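Local atomic coordinates of ADP-ribosylating toxin CARDS (Mycoplasma pneumoniae, PDB entry 4TLV), a protein that transfers ADP-ribose from NAD(+) to target proteins and causes vacuolation of mammalian cells and disruption of respiratory epithelium. Residues A[61-66]-A[150-155]; A[364-369]-A[429-434]. All blocks are in the same frame, centred on the assembly; numbering follows the deposited sequence.

Overall arrangement
Contact 1 lies in the N-terminal mono-ADP-ribosyltransferase domain and contact 2 in the D2 beta-trefoil. The first closes before the second opens, so the two follow in series along the chain and share no sheet. Their centres nevertheless lie about 12 Å apart. The loop 61-66 and the turn 429-434 meet across the domain boundary: Arg61 NE and Met434 O, 2.9 Å apart, probably form a hydrogen bond, and the indole of Trp66 packs on Gln430 and Thr433. Each contact thus supplies one side of the interface between catalytic domain and D2, and in this toxin the segments that meet between domains also pack within their own.

Contact 1 of 2, residues A[61-66]-A[150-155]; sequences RFFGSW and WLVDAV
Phe63 brings one corner of its ring, CE2, against strand 146-156 where Val152, Asp153 and Ala154 follow one another. This is the tight part of the contact. The CE2 atom of Phe63 lies 3.8 Å from the CG2 methyl of Val152, which meets the ring obliquely, and 3.8 Å from the carbonyl carbon of Asp153, which comes in at the ring edge near its plane. The backbone of the strand thus runs past the edge of the phenyl group, while Val152 and Ala154 turn their side chains toward the loop on alternate residues. Ala154 CB packs 3.6 Å from the carbonyl O of Phe63, an oxygen that also accepts a weak hydrogen bond from Arg76 NH1. With CG of Phe63 anti to the backbone N (chi1 -163°), the ring extends from the 3-10 turn to the strand, and CB of Phe63 sits 4.1 Å above the plane of the Phe62 ring, over its centre. Ala78 and Thr173, on the two strands that flank 146-156 in the sheet, also touch Phe63.

The looser side begins past this point. Ala154 is itself partly exposed, and beyond Phe63 the loop leaves the strand, Gly64 and Ser65 adding almost nothing. Ser65 turns its side chain away, and its OG donates a 2.8 Å bond to Phe62 O in the plane of that carbonyl. Phe62 O also accepts from Ser65 N, so two donors from one residue secure the turn that carries Phe63. Asp153 points away from the loop and forms a salt bridge with Arg174.

The chemistry across the segments is therefore largely van der Waals: one corner of a phenyl ring against a valine methyl and strand backbone, and an alanine methyl against a carbonyl oxygen, while hydrogen bonds and charge shape the turn and join the strands of the transferase sheet.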
loop_
_atom_site.group_PDB
_atom_site.type_symbol
_atom_site.label_atom_id
_atom_site.label_comp_id
_atom_site.label_asym_id
_atom_site.label_seq_id
_atom_site.Cartn_x
_atom_site.Cartn_y
_atom_site.Cartn_z
ATOM N N ARG A 61 -9.093 1.301 -8.920
ATOM C CA ARG A 61 -9.746 2.038 -7.823
ATOM C C ARG A 61 -10.397 3.361 -8.256
ATOM O O ARG A 61 -11.548 3.651 -7.870
ATOM C CB ARG A 61 -8.782 2.259 -6.650
ATOM C CG ARG A 61 -9.359 3.075 -5.460
ATOM C CD ARG A 61 -10.690 2.524 -4.937
ATOM N NE ARG A 61 -11.221 3.412 -3.904
ATOM C CZ ARG A 61 -11.899 4.533 -4.157
ATOM N NH1 ARG A 61 -12.148 4.883 -5.412
ATOM N NH2 ARG A 61 -12.331 5.304 -3.150
ATOM N N PHE A 62 -9.692 4.174 -9.046
ATOM C CA PHE A 62 -10.235 5.495 -9.415
ATOM C C PHE A 62 -11.552 5.308 -10.155
ATOM O O PHE A 62 -12.443 6.153 -10.090
ATOM C CB PHE A 62 -9.265 6.296 -10.310
ATOM C CG PHE A 62 -9.253 5.840 -11.752
ATOM C CD1 PHE A 62 -8.466 4.763 -12.148
ATOM C CD2 PHE A 62 -10.049 6.465 -12.703
ATOM C CE1 PHE A 62 -8.462 4.312 -13.469
ATOM C CE2 PHE A 62 -10.053 6.017 -14.042
ATOM C CZ PHE A 62 -9.252 4.943 -14.419
ATOM N N PHE A 63 -11.653 4.190 -10.859
ATOM C CA PHE A 63 -12.779 3.927 -11.741
ATOM C C PHE A 63 -14.066 3.627 -10.949
ATOM O O PHE A 63 -15.170 3.671 -11.502
ATOM C CB PHE A 63 -12.404 2.776 -12.696
ATOM C CG PHE A 63 -13.299 2.660 -13.896
ATOM C CD1 PHE A 63 -13.331 3.659 -14.852
ATOM C CD2 PHE A 63 -14.083 1.534 -14.082
ATOM C CE1 PHE A 63 -14.142 3.544 -15.970
ATOM C CE2 PHE A 63 -14.898 1.416 -15.192
ATOM C CZ PHE A 63 -14.925 2.426 -16.137
ATOM N N GLY A 64 -13.924 3.341 -9.656
ATOM C CA GLY A 64 -15.069 3.178 -8.774
ATOM C C GLY A 64 -15.556 4.447 -8.076
ATOM O O GLY A 64 -16.271 4.357 -7.070
ATOM N N SER A 65 -15.161 5.626 -8.570
ATOM C CA SER A 65 -15.630 6.891 -7.990
ATOM C C SER A 65 -17.155 6.943 -7.974
ATOM O O SER A 65 -17.797 6.501 -8.926
ATOM C CB SER A 65 -15.145 8.080 -8.817
ATOM O OG SER A 65 -13.744 8.231 -8.719
ATOM N N TRP A 66 -17.722 7.520 -6.919
ATOM C CA TRP A 66 -19.165 7.503 -6.733
ATOM C C TRP A 66 -19.847 8.597 -7.556
ATOM O O TRP A 66 -19.259 9.636 -7.831
ATOM C CB TRP A 66 -19.511 7.679 -5.257
ATOM C CG TRP A 66 -19.015 6.580 -4.352
ATOM C CD1 TRP A 66 -18.276 5.470 -4.697
ATOM C CD2 TRP A 66 -19.238 6.497 -2.948
ATOM N NE1 TRP A 66 -18.041 4.706 -3.573
ATOM C CE2 TRP A 66 -18.613 5.317 -2.493
ATOM C CE3 TRP A 66 -19.905 7.316 -2.024
ATOM C CZ2 TRP A 66 -18.638 4.936 -1.148
ATOM C CZ3 TRP A 66 -19.929 6.935 -0.694
ATOM C CH2 TRP A 66 -19.295 5.753 -0.271
ATOM N N TRP A 150 -9.235 -6.732 -20.416
ATOM C CA TRP A 150 -10.579 -7.119 -19.977
ATOM C C TRP A 150 -11.468 -5.891 -20.011
ATOM O O TRP A 150 -11.039 -4.800 -19.640
ATOM C CB TRP A 150 -10.592 -7.606 -18.524
ATOM C CG TRP A 150 -9.817 -8.824 -18.248
ATOM C CD1 TRP A 150 -10.299 -10.093 -18.129
ATOM C CD2 TRP A 150 -8.407 -8.907 -18.042
ATOM N NE1 TRP A 150 -9.274 -10.965 -17.856
ATOM C CE2 TRP A 150 -8.100 -10.259 -17.797
ATOM C CE3 TRP A 150 -7.373 -7.963 -18.025
ATOM C CZ2 TRP A 150 -6.802 -10.696 -17.548
ATOM C CZ3 TRP A 150 -6.086 -8.398 -17.783
ATOM C CH2 TRP A 150 -5.812 -9.753 -17.547
ATOM N N LEU A 151 -12.716 -6.063 -20.433
ATOM C CA LEU A 151 -13.703 -4.997 -20.308
ATOM C C LEU A 151 -14.021 -4.809 -18.829
ATOM O O LEU A 151 -14.262 -5.782 -18.117
ATOM C CB LEU A 151 -14.982 -5.367 -21.069
ATOM C CG LEU A 151 -16.150 -4.401 -20.882
ATOM C CD1 LEU A 151 -15.824 -3.020 -21.443
ATOM C CD2 LEU A 151 -17.414 -4.966 -21.525
ATOM N N VAL A 152 -13.996 -3.573 -18.346
ATOM C CA VAL A 152 -14.378 -3.340 -16.953
ATOM C C VAL A 152 -15.508 -2.339 -16.926
ATOM O O VAL A 152 -15.631 -1.510 -17.822
ATOM C CB VAL A 152 -13.215 -2.823 -16.087
ATOM C CG1 VAL A 152 -12.044 -3.796 -16.146
ATOM C CG2 VAL A 152 -12.781 -1.444 -16.544
ATOM N N ASP A 153 -16.348 -2.427 -15.905
ATOM C CA ASP A 153 -17.418 -1.453 -15.751
ATOM C C ASP A 153 -17.605 -1.077 -14.284
ATOM O O ASP A 153 -17.141 -1.778 -13.373
ATOM C CB ASP A 153 -18.726 -1.944 -16.398
ATOM C CG ASP A 153 -19.255 -3.224 -15.768
ATOM O OD1 ASP A 153 -18.884 -3.526 -14.622
ATOM O OD2 ASP A 153 -20.069 -3.921 -16.411
ATOM N N ALA A 154 -18.244 0.062 -14.066
ATOM C CA ALA A 154 -18.558 0.498 -12.722
ATOM C C ALA A 154 -20.069 0.412 -12.595
ATOM O O ALA A 154 -20.781 0.912 -13.462
ATOM C CB ALA A 154 -18.091 1.923 -12.511
ATOM N N VAL A 155 -20.549 -0.214 -11.527
ATOM C CA VAL A 155 -21.983 -0.343 -11.285
ATOM C C VAL A 155 -22.344 -0.004 -9.837
ATOM O O VAL A 155 -21.557 -0.238 -8.915
ATOM C CB VAL A 155 -22.458 -1.769 -11.612
ATOM C CG1 VAL A 155 -22.259 -2.058 -13.088
ATOM C CG2 VAL A 155 -21.695 -2.776 -10.771
#

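Contact 2 of 2, residues A[364-369]-A[429-434]; sequences WKMTPQ and AQFVTM. With ACT (acetate ion), chain M.
Val432 O accepts a hydrogen bond from a water at 2.7 Å, and the same water donates to Met366 O at 3.0 Å. By donating a hydrogen bond to each carbonyl, it bridges strand 364-368 and the turn 429-434 at the point where their backbones come nearest, with the CA atoms of Met366 and Val432 6.4 Å apart.

Beside this polar link, the side chain of Met366 spans the gap. Beyond CG its chain is extended (chi2 -164°, chi3 -171°), which carries the CE methyl to within 3.5 Å of Phe431 CE2. The sulfur, one bond earlier, lies 4.9 Å from the centre of the Phe431 ring and 48° off its normal, an oblique Met-aromatic contact in which the two side chains cross at about a right angle. Val432 adds a second apolar touch, its CG1 lying 3.9 Å from Met366 SD. All three residues are buried, and Ile420 of strand 415-421 packs against each of them, while Phe315 and Trp317 of strand 315-317 add further aromatic groups around the methionine and the phenylalanine.

At the start of the turn, Ala429 N donates a 2.9 Å bond to an acetate ion, probably from the crystallisation liquor, which is also hydrogen-bonded to His163 ND1 of the transferase domain.

A core of aliphatic and aromatic side chains drawn from strands 364-368, 415-421 and 315-317 and from the turn 429-434 is in keeping with the interior of a beta-trefoil, the fold of D2.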
loop_
_atom_site.group_PDB
_atom_site.type_symbol
_atom_site.label_atom_id
_atom_site.label_comp_id
_atom_site.label_asym_id
_atom_site.label_seq_id
_atom_site.Cartn_x
_atom_site.Cartn_y
_atom_site.Cartn_z
ATOM N N TRP A 364 -7.368 -8.040 0.785
ATOM C CA TRP A 364 -8.626 -8.734 0.491
ATOM C C TRP A 364 -9.287 -8.127 -0.734
ATOM O O TRP A 364 -9.141 -6.933 -0.985
ATOM C CB TRP A 364 -9.589 -8.587 1.670
ATOM C CG TRP A 364 -9.021 -9.124 2.961
ATOM C CD1 TRP A 364 -8.344 -8.418 3.928
ATOM C CD2 TRP A 364 -9.063 -10.482 3.408
ATOM N NE1 TRP A 364 -7.970 -9.260 4.943
ATOM C CE2 TRP A 364 -8.408 -10.532 4.656
ATOM C CE3 TRP A 364 -9.610 -11.664 2.878
ATOM C CZ2 TRP A 364 -8.268 -11.726 5.387
ATOM C CZ3 TRP A 364 -9.483 -12.855 3.617
ATOM C CH2 TRP A 364 -8.822 -12.871 4.854
ATOM N N LYS A 365 -10.006 -8.948 -1.493
ATOM C CA LYS A 365 -10.795 -8.466 -2.630
ATOM C C LYS A 365 -12.239 -8.759 -2.300
ATOM O O LYS A 365 -12.524 -9.749 -1.625
ATOM C CB LYS A 365 -10.445 -9.234 -3.913
ATOM C CG LYS A 365 -9.130 -8.874 -4.585
ATOM C CD LYS A 365 -8.795 -9.931 -5.666
ATOM C CE LYS A 365 -8.822 -11.328 -5.040
ATOM N NZ LYS A 365 -8.431 -12.440 -5.956
ATOM N N MET A 366 -13.153 -7.911 -2.768
ATOM C CA MET A 366 -14.579 -8.149 -2.573
ATOM C C MET A 366 -15.292 -8.073 -3.911
ATOM O O MET A 366 -15.352 -7.014 -4.534
ATOM C CB MET A 366 -15.163 -7.140 -1.605
ATOM C CG MET A 366 -14.449 -7.161 -0.252
ATOM S SD MET A 366 -15.403 -6.324 0.986
ATOM C CE MET A 366 -14.213 -6.283 2.328
ATOM N N THR A 367 -15.834 -9.194 -4.355
ATOM C CA THR A 367 -16.334 -9.265 -5.727
ATOM C C THR A 367 -17.816 -9.651 -5.759
ATOM O O THR A 367 -18.213 -10.650 -5.159
ATOM C CB THR A 367 -15.504 -10.268 -6.552
ATOM O OG1 THR A 367 -15.673 -11.576 -6.009
ATOM C CG2 THR A 367 -14.035 -9.930 -6.467
ATOM N N PRO A 368 -18.638 -8.855 -6.464
ATOM C CA PRO A 368 -20.092 -9.067 -6.450
ATOM C C PRO A 368 -20.386 -10.393 -7.130
ATOM O O PRO A 368 -19.758 -10.683 -8.133
ATOM C CB PRO A 368 -20.642 -7.913 -7.306
ATOM C CG PRO A 368 -19.468 -7.097 -7.734
ATOM C CD PRO A 368 -18.218 -7.857 -7.457
ATOM N N GLN A 369 -21.293 -11.191 -6.586
ATOM C CA GLN A 369 -21.557 -12.516 -7.148
ATOM C C GLN A 369 -22.907 -12.607 -7.874
ATOM O O GLN A 369 -23.139 -13.528 -8.652
ATOM C CB GLN A 369 -21.466 -13.591 -6.060
ATOM C CG GLN A 369 -20.074 -13.693 -5.437
ATOM C CD GLN A 369 -19.017 -14.105 -6.431
ATOM O OE1 GLN A 369 -18.127 -13.320 -6.792
ATOM N NE2 GLN A 369 -19.107 -15.342 -6.894
ATOM N N ALA A 429 -23.744 -0.260 2.143
ATOM C CA ALA A 429 -23.140 -0.477 0.831
ATOM C C ALA A 429 -21.674 -0.051 0.764
ATOM O O ALA A 429 -20.881 -0.647 0.028
ATOM C CB ALA A 429 -23.950 0.254 -0.257
ATOM N N GLN A 430 -21.305 0.984 1.516
ATOM C CA GLN A 430 -19.943 1.506 1.364
ATOM C C GLN A 430 -18.881 0.560 1.920
ATOM O O GLN A 430 -17.714 0.666 1.568
ATOM C CB GLN A 430 -19.789 2.918 1.946
ATOM C CG GLN A 430 -19.775 2.975 3.459
ATOM C CD GLN A 430 -19.620 4.394 3.936
ATOM O OE1 GLN A 430 -18.520 4.672 4.621
ATOM N NE2 GLN A 430 -20.477 5.248 3.664
ATOM N N PHE A 431 -19.277 -0.396 2.751
ATOM C CA PHE A 431 -18.282 -1.341 3.237
ATOM C C PHE A 431 -17.533 -2.029 2.099
ATOM O O PHE A 431 -16.319 -2.236 2.173
ATOM C CB PHE A 431 -18.855 -2.408 4.182
ATOM C CG PHE A 431 -17.796 -3.330 4.697
ATOM C CD1 PHE A 431 -16.858 -2.869 5.595
ATOM C CD2 PHE A 431 -17.686 -4.629 4.228
ATOM C CE1 PHE A 431 -15.839 -3.710 6.051
ATOM C CE2 PHE A 431 -16.687 -5.458 4.690
ATOM C CZ PHE A 431 -15.760 -4.988 5.598
ATOM N N VAL A 432 -18.245 -2.379 1.028
ATOM C CA VAL A 432 -17.628 -3.127 -0.058
ATOM C C VAL A 432 -16.958 -2.234 -1.109
ATOM O O VAL A 432 -16.854 -2.601 -2.284
ATOM C CB VAL A 432 -18.623 -4.123 -0.699
ATOM C CG1 VAL A 432 -19.091 -5.131 0.365
ATOM C CG2 VAL A 432 -19.805 -3.384 -1.310
ATOM N N THR A 433 -16.475 -1.076 -0.655
ATOM C CA THR A 433 -15.677 -0.167 -1.458
ATOM C C THR A 433 -14.439 0.217 -0.641
ATOM O O THR A 433 -14.437 0.093 0.565
ATOM C CB THR A 433 -16.457 1.115 -1.810
ATOM O OG1 THR A 433 -16.722 1.853 -0.619
ATOM C CG2 THR A 433 -17.798 0.759 -2.489
ATOM N N MET A 434 -13.393 0.691 -1.300
ATOM C CA MET A 434 -12.136 0.955 -0.612
ATOM C C MET A 434 -11.993 2.432 -0.247
ATOM O O MET A 434 -11.839 3.280 -1.119
ATOM C CB MET A 434 -10.958 0.474 -1.480
ATOM C CG MET A 434 -10.839 -1.034 -1.550
ATOM S SD MET A 434 -9.693 -1.554 -2.832
ATOM C CE MET A 434 -10.784 -1.694 -4.207
HETATM C C ACT M . -27.540 0.719 2.417
HETATM O O ACT M . -26.329 1.052 2.391
HETATM O OXT ACT M . -28.375 1.637 2.592
HETATM C CH3 ACT M . -27.972 -0.705 2.241
HETATM O O HOH W 1 -16.891 -4.442 -4.289
#